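Cleavage stimulation factor 77 (Encephalitozoon cuniculi, PDB 2UY1) probably takes part in mRNA 3'-end processing as a helical-repeat (HAT, TPR-like) scaffold of the Suppressor of forked family, and may bind mRNA. Local coordinates at residues Y262-L265 with K266-Y269; G368-E371 with N372-L376; G434-G437 with R438-F442. All blocks are in the same frame, centred on the assembly; numbering follows the deposited sequence.

Contact 1: Y262-L265 with K266-Y269; sequences YGDL and KRKY
Arg267 curls back over the backbone of Gly263 and reaches the carboxylate of Asp264, three residues earlier on the same helix, 260-269. Its CG lies beside the backbone N (chi1 -62°), and the chain then runs straight until it bends at chi3, which turns the guanidinium back over the preceding turn. One face of that group settles on the carbonyl of Gly263, whose O is 3.3 Å from Arg267 CZ. Glycine suits this place: with no CB, Gly263 lets the guanidinium lie close over its carbonyl. Asp264 meets the guanidinium through OD1, which pairs with Arg267 NH2 in a salt bridge whose modelled length, 2.4 Å, is too short to be trusted in detail; the two flat groups are turned 70° apart, unlike a side-on, two-bond pairing.

Another side of the helix is largely apolar in its contacts. Leu265 and Tyr269, one turn apart, run side by side in the same direction, with Leu265 CG 4.0 Å from Tyr269 CE2. The aliphatic part of Lys268 follows the same course close by, its CD 3.8 Å from Leu265 CD1, and its CE lies over one face of the Tyr269 ring, toward the rim. Beneath these groups the helix keeps its usual ladder, as in the bond of 3.0 Å from Arg267 N to Gly263 O.

Leu265 and Tyr269 also touch helix 282-300, and the buried ring of Tyr262 meets those of His292 and Tyr295. The chemistry is therefore that of an amphipathic helix: leucine and tyrosines suit the side packed against neighbouring helices, whereas the oppositely charged Asp264 and Arg267 suit the exposed side, where their pairing probably adds only modestly to helix stability.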
loop_
_atom_site.group_PDB
_atom_site.type_symbol
_atom_site.label_atom_id
_atom_site.label_comp_id
_atom_site.label_asym_id
_atom_site.label_seq_id
_atom_site.Cartn_x
_atom_site.Cartn_y
_atom_site.Cartn_z
ATOM N N TYR B 262 34.888 6.104 1.732
ATOM C CA TYR B 262 34.218 4.827 1.724
ATOM C C TYR B 262 35.000 3.793 2.522
ATOM O O TYR B 262 34.419 3.126 3.396
ATOM C CB TYR B 262 33.970 4.392 0.291
ATOM C CG TYR B 262 33.241 5.476 -0.503
ATOM C CD1 TYR B 262 31.933 5.837 -0.168
ATOM C CD2 TYR B 262 33.854 6.125 -1.583
ATOM C CE1 TYR B 262 31.259 6.863 -0.870
ATOM C CE2 TYR B 262 33.184 7.138 -2.312
ATOM C CZ TYR B 262 31.893 7.475 -1.941
ATOM O OH TYR B 262 31.218 8.424 -2.616
ATOM N N GLY B 263 36.316 3.694 2.267
ATOM C CA GLY B 263 37.173 2.746 3.003
ATOM C C GLY B 263 37.303 3.163 4.447
ATOM O O GLY B 263 37.272 2.320 5.339
ATOM N N ASP B 264 37.506 4.459 4.689
ATOM C CA ASP B 264 37.706 4.967 6.058
ATOM C C ASP B 264 36.496 4.699 6.950
ATOM O O ASP B 264 36.634 4.283 8.100
ATOM C CB ASP B 264 38.006 6.478 6.074
ATOM C CG ASP B 264 39.407 6.832 5.535
ATOM O OD1 ASP B 264 40.220 5.930 5.128
ATOM O OD2 ASP B 264 39.667 8.055 5.508
ATOM N N LEU B 265 35.308 4.989 6.427
ATOM C CA LEU B 265 34.056 4.696 7.147
ATOM C C LEU B 265 33.743 3.206 7.312
ATOM O O LEU B 265 33.090 2.811 8.258
ATOM C CB LEU B 265 32.880 5.436 6.492
ATOM C CG LEU B 265 32.299 6.527 7.399
ATOM C CD1 LEU B 265 33.386 7.265 8.140
ATOM C CD2 LEU B 265 31.392 7.472 6.626
ATOM N N LYS B 266 34.183 2.392 6.382
ATOM C CA LYS B 266 34.066 0.968 6.536
ATOM C C LYS B 266 34.874 0.520 7.749
ATOM O O LYS B 266 34.323 -0.055 8.664
ATOM C CB LYS B 266 34.495 0.222 5.264
ATOM C CG LYS B 266 34.673 -1.289 5.472
ATOM C CD LYS B 266 35.343 -1.984 4.257
ATOM C CE LYS B 266 36.849 -1.666 4.098
ATOM N NZ LYS B 266 37.307 -2.279 2.800
ATOM N N ARG B 267 36.164 0.871 7.778
ATOM C CA ARG B 267 37.053 0.537 8.913
ATOM C C ARG B 267 36.499 0.985 10.275
ATOM O O ARG B 267 36.612 0.235 11.255
ATOM C CB ARG B 267 38.456 1.095 8.687
ATOM C CG ARG B 267 39.124 0.507 7.460
ATOM C CD ARG B 267 40.560 0.956 7.291
ATOM N NE ARG B 267 40.644 2.228 6.573
ATOM C CZ ARG B 267 40.586 2.346 5.249
ATOM N NH1 ARG B 267 40.458 1.268 4.473
ATOM N NH2 ARG B 267 40.673 3.562 4.708
ATOM N N LYS B 268 35.891 2.182 10.315
ATOM C CA LYS B 268 35.325 2.788 11.539
ATOM C C LYS B 268 34.167 1.962 12.067
ATOM O O LYS B 268 34.211 1.497 13.198
ATOM C CB LYS B 268 34.941 4.261 11.331
ATOM C CG LYS B 268 33.671 4.739 12.079
ATOM C CD LYS B 268 33.352 6.236 11.831
ATOM C CE LYS B 268 31.916 6.645 12.238
ATOM N NZ LYS B 268 31.513 6.512 13.704
ATOM N N TYR B 269 33.150 1.739 11.236
ATOM C CA TYR B 269 32.050 0.846 11.590
ATOM C C TYR B 269 32.487 -0.607 11.815
ATOM O O TYR B 269 31.744 -1.394 12.426
ATOM C CB TYR B 269 30.932 0.945 10.555
ATOM C CG TYR B 269 30.231 2.294 10.603
ATOM C CD1 TYR B 269 29.456 2.647 11.700
ATOM C CD2 TYR B 269 30.359 3.234 9.562
ATOM C CE1 TYR B 269 28.814 3.860 11.751
ATOM C CE2 TYR B 269 29.710 4.476 9.631
ATOM C CZ TYR B 269 28.945 4.770 10.734
ATOM O OH TYR B 269 28.283 5.965 10.859
#

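Contact 2: G368-E371 with N372-L376; sequences GDEE and NARAL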
loop_
_atom_site.group_PDB
_atom_site.type_symbol
_atom_site.label_atom_id
_atom_site.label_comp_id
_atom_site.label_asym_id
_atom_site.label_seq_id
_atom_site.Cartn_x
_atom_site.Cartn_y
_atom_site.Cartn_z
ATOM N N GLY B 368 9.672 -8.139 -18.218
ATOM C CA GLY B 368 9.021 -8.907 -19.256
ATOM C C GLY B 368 9.721 -10.227 -19.542
ATOM O O GLY B 368 9.465 -10.867 -20.566
ATOM N N ASP B 369 10.575 -10.654 -18.620
ATOM C CA ASP B 369 11.330 -11.908 -18.761
ATOM C C ASP B 369 10.499 -13.031 -18.133
ATOM O O ASP B 369 10.835 -13.550 -17.044
ATOM C CB ASP B 369 12.694 -11.757 -18.095
ATOM C CG ASP B 369 13.641 -12.845 -18.444
ATOM O OD1 ASP B 369 13.689 -13.262 -19.615
ATOM O OD2 ASP B 369 14.413 -13.250 -17.567
ATOM N N GLU B 370 9.403 -13.377 -18.840
ATOM C CA GLU B 370 8.369 -14.289 -18.391
ATOM C C GLU B 370 8.764 -15.717 -18.008
ATOM O O GLU B 370 8.410 -16.213 -16.920
ATOM C CB GLU B 370 7.229 -14.320 -19.413
ATOM C CG GLU B 370 6.066 -15.143 -18.942
ATOM C CD GLU B 370 4.917 -15.064 -19.902
ATOM O OE1 GLU B 370 4.320 -13.960 -20.034
ATOM O OE2 GLU B 370 4.661 -16.086 -20.539
ATOM N N GLU B 371 9.494 -16.371 -18.897
ATOM C CA GLU B 371 9.915 -17.727 -18.711
ATOM C C GLU B 371 10.803 -17.891 -17.486
ATOM O O GLU B 371 10.634 -18.837 -16.717
ATOM C CB GLU B 371 10.659 -18.207 -19.981
ATOM C CG GLU B 371 9.807 -18.154 -21.270
ATOM C CD GLU B 371 8.806 -19.319 -21.358
ATOM O OE1 GLU B 371 9.273 -20.439 -21.710
ATOM O OE2 GLU B 371 7.570 -19.112 -21.057
ATOM N N ASN B 372 11.752 -16.980 -17.298
ATOM C CA ASN B 372 12.566 -16.980 -16.100
ATOM C C ASN B 372 11.813 -16.669 -14.827
ATOM O O ASN B 372 12.068 -17.301 -13.790
ATOM C CB ASN B 372 13.774 -16.046 -16.235
ATOM C CG ASN B 372 14.788 -16.604 -17.188
ATOM O OD1 ASN B 372 14.847 -17.965 -17.278
ATOM N ND2 ASN B 372 15.499 -15.852 -17.849
ATOM N N ALA B 373 10.923 -15.679 -14.922
ATOM C CA ALA B 373 10.070 -15.315 -13.811
ATOM C C ALA B 373 9.325 -16.537 -13.325
ATOM O O ALA B 373 9.308 -16.817 -12.115
ATOM C CB ALA B 373 9.091 -14.148 -14.202
ATOM N N ARG B 374 8.721 -17.280 -14.243
ATOM C CA ARG B 374 7.864 -18.410 -13.876
ATOM C C ARG B 374 8.636 -19.564 -13.233
ATOM O O ARG B 374 8.197 -20.113 -12.217
ATOM C CB ARG B 374 7.082 -18.938 -15.072
ATOM C CG ARG B 374 5.968 -18.054 -15.567
ATOM C CD ARG B 374 5.516 -18.655 -16.902
ATOM N NE ARG B 374 4.357 -17.998 -17.508
ATOM C CZ ARG B 374 3.140 -17.939 -16.978
ATOM N NH1 ARG B 374 2.883 -18.460 -15.787
ATOM N NH2 ARG B 374 2.162 -17.341 -17.637
ATOM N N ALA B 375 9.786 -19.892 -13.809
ATOM C CA ALA B 375 10.706 -20.885 -13.218
ATOM C C ALA B 375 11.211 -20.516 -11.834
ATOM O O ALA B 375 11.372 -21.395 -10.970
ATOM C CB ALA B 375 11.890 -21.114 -14.148
ATOM N N LEU B 376 11.500 -19.229 -11.620
ATOM C CA LEU B 376 11.952 -18.782 -10.302
ATOM C C LEU B 376 10.815 -18.908 -9.243
ATOM O O LEU B 376 11.046 -19.447 -8.128
ATOM C CB LEU B 376 12.547 -17.365 -10.357
ATOM C CG LEU B 376 12.997 -16.771 -9.022
ATOM C CD1 LEU B 376 14.301 -17.510 -8.476
ATOM C CD2 LEU B 376 13.159 -15.238 -9.084
#
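A tight turn between two helices of the repeat array is the setting: a Schellman motif ends helix 354-367 at Gly368, and Asp369, at the N-cap position, leads into helix 370-379. Glycine fits the first place because its phi of 101° would jam a side chain against the preceding carbonyl. Asp369 is the centre of an inverse gamma turn, and its carboxylate does not cap the helix. With CG anti to its own N (chi1 -167°), it instead meets the amide of Asn372, whose ND2 gives a bond of 2.8 Å to the syn side of Asp369 OD2. The acceptor lies near the amide plane, while carboxylate and amide are turned 74° apart. Asp369 O receives the N-H of Ala373 at 3.0 Å; the small side chain of Ala373 is buried and touches Leu364 of helix 354-367.

From the next residue, Glu370 and Arg374, one turn apart, extend side by side. Arg374 has its main polar partner in Glu394, bound through NH2, so the link to Glu370 is secondary. The carboxylate stands nearly upright to the guanidinium and comes to its edge, in plane, as a loose salt bridge with Glu370 OE2 3.6 Å from Arg374 NE.

Contact 3: G434-G437 with R438-F442; sequences GILG and RYHCF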
loop_
_atom_site.group_PDB
_atom_site.type_symbol
_atom_site.label_atom_id
_atom_site.label_comp_id
_atom_site.label_asym_id
_atom_site.label_seq_id
_atom_site.Cartn_x
_atom_site.Cartn_y
_atom_site.Cartn_z
ATOM N N GLY B 434 12.505 24.125 -1.707
ATOM C CA GLY B 434 13.683 24.984 -1.448
ATOM C C GLY B 434 14.945 24.186 -1.117
ATOM O O GLY B 434 15.149 23.100 -1.660
ATOM N N ILE B 435 15.797 24.706 -0.220
ATOM C CA ILE B 435 17.083 24.064 0.032
ATOM C C ILE B 435 16.972 22.786 0.897
ATOM O O ILE B 435 17.824 21.867 0.812
ATOM C CB ILE B 435 18.164 25.076 0.562
ATOM C CG1 ILE B 435 19.546 24.402 0.575
ATOM C CG2 ILE B 435 17.741 25.671 1.926
ATOM C CD1 ILE B 435 20.261 24.418 -0.776
ATOM N N LEU B 436 15.924 22.698 1.708
ATOM C CA LEU B 436 15.639 21.435 2.416
ATOM C C LEU B 436 15.100 20.346 1.462
ATOM O O LEU B 436 15.420 19.199 1.589
ATOM C CB LEU B 436 14.646 21.699 3.545
ATOM C CG LEU B 436 14.302 20.639 4.604
ATOM C CD1 LEU B 436 15.510 20.003 5.270
ATOM C CD2 LEU B 436 13.395 21.260 5.658
ATOM N N GLY B 437 14.252 20.747 0.529
ATOM C CA GLY B 437 13.918 19.965 -0.662
ATOM C C GLY B 437 15.121 19.361 -1.336
ATOM O O GLY B 437 15.152 18.144 -1.598
ATOM N N ARG B 438 16.130 20.196 -1.597
ATOM C CA ARG B 438 17.386 19.762 -2.213
ATOM C C ARG B 438 18.105 18.687 -1.387
ATOM O O ARG B 438 18.590 17.692 -1.921
ATOM C CB ARG B 438 18.300 20.973 -2.481
ATOM C CG ARG B 438 17.847 21.761 -3.691
ATOM C CD ARG B 438 18.526 23.104 -3.819
ATOM N NE ARG B 438 17.879 23.944 -4.842
ATOM C CZ ARG B 438 18.208 23.991 -6.146
ATOM N NH1 ARG B 438 19.187 23.219 -6.646
ATOM N NH2 ARG B 438 17.568 24.833 -6.958
ATOM N N TYR B 439 18.196 18.929 -0.086
ATOM C CA TYR B 439 18.772 17.996 0.850
ATOM C C TYR B 439 18.065 16.668 0.764
ATOM O O TYR B 439 18.739 15.662 0.701
ATOM C CB TYR B 439 18.651 18.542 2.299
ATOM C CG TYR B 439 18.931 17.501 3.375
ATOM C CD1 TYR B 439 20.249 17.132 3.708
ATOM C CD2 TYR B 439 17.882 16.881 4.048
ATOM C CE1 TYR B 439 20.494 16.204 4.683
ATOM C CE2 TYR B 439 18.116 15.950 5.008
ATOM C CZ TYR B 439 19.428 15.594 5.314
ATOM O OH TYR B 439 19.644 14.665 6.309
ATOM N N HIS B 440 16.719 16.666 0.817
ATOM C CA HIS B 440 15.982 15.401 0.734
ATOM C C HIS B 440 16.164 14.684 -0.558
ATOM O O HIS B 440 16.242 13.479 -0.569
ATOM C CB HIS B 440 14.506 15.509 1.151
ATOM C CG HIS B 440 14.342 15.739 2.612
ATOM N ND1 HIS B 440 14.274 16.885 3.330
ATOM C CD2 HIS B 440 14.361 14.709 3.526
ATOM C CE1 HIS B 440 14.170 16.530 4.648
ATOM N NE2 HIS B 440 14.249 15.209 4.744
ATOM N N CYS B 441 16.327 15.424 -1.639
ATOM C CA CYS B 441 16.748 14.861 -2.922
ATOM C C CYS B 441 18.044 14.085 -2.838
ATOM O O CYS B 441 18.139 13.015 -3.388
ATOM C CB CYS B 441 16.814 15.924 -4.025
ATOM S SG CYS B 441 15.189 16.492 -4.657
ATOM N N PHE B 442 19.057 14.620 -2.142
ATOM C CA PHE B 442 20.306 13.926 -2.012
ATOM C C PHE B 442 20.089 12.756 -1.071
ATOM O O PHE B 442 20.468 11.649 -1.418
ATOM C CB PHE B 442 21.409 14.874 -1.493
ATOM C CG PHE B 442 22.096 15.662 -2.565
ATOM C CD1 PHE B 442 23.345 15.304 -3.001
ATOM C CD2 PHE B 442 21.496 16.802 -3.116
ATOM C CE1 PHE B 442 23.997 16.017 -4.005
ATOM C CE2 PHE B 442 22.121 17.506 -4.113
ATOM C CZ PHE B 442 23.399 17.106 -4.553
#
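Successive i to i+4 bonds carry the backbone of 434-437 into that of 438-442 as continuous helix. Arg438 N reaches Gly434 O at 3.1 Å and Cys441 N reaches Gly437 O at 3.0 Å. Gly434 has a positive phi of 61°, which glycine adopts easily.

The carbonyl of Leu436 is gripped twice by one residue. His440 N bonds to Leu436 O at 2.9 Å, and the ring nitrogen His440 ND1 reaches the same oxygen at 3.1 Å. The ring gets there because His440 CG lies beside the backbone N (chi1 -70°), back over the preceding turn. The two donors come from opposite faces of the carbonyl plane, with ND1 well above it and therefore off the lone pairs. This helps to hold the rotation of the imidazole, with the proton on ND1 pointing to the carbonyl. Leu436 runs alongside, CD1 3.8 Å from His440 CE1, and its CG lies in plane at the ring edge. Over one face of the imidazole sits CD2 of the adjacent Tyr439. Ile435 CD1 meets the methylene CD of Arg438 at 3.7 Å, the two side chains crossing at about a right angle; the long arginine thus offers carbon here and carries its charge on to an acidic side chain of the other protein chain.

Ile435 is wedged between helices 173-184 and 213-225, Tyr439 and Phe442 pack on Phe247 at the start of helix 247-255, and Arg438, Cys441 and Phe442 also face the neighbouring subunit.

From the N terminus the order is contact 1, contact 2, contact 3, in series without nesting or crossing. Each lies within one unbroken run of chain, so none closes a long loop. Contact 1 belongs to helix 260-269 and packs on helices 247-255 and 282-300. Contact 2 lies farther out, about 39 Å from contact 1 between centres, where helices 354-367 and 370-379 join. The chain then returns: contact 3 is about 26 Å from contact 1 between centres, and its late helix 434-446 lies against the much earlier helices 173-184, 213-225 and 247-255. Helix 247-255 is thus a shared neighbour of contacts 1 and 3.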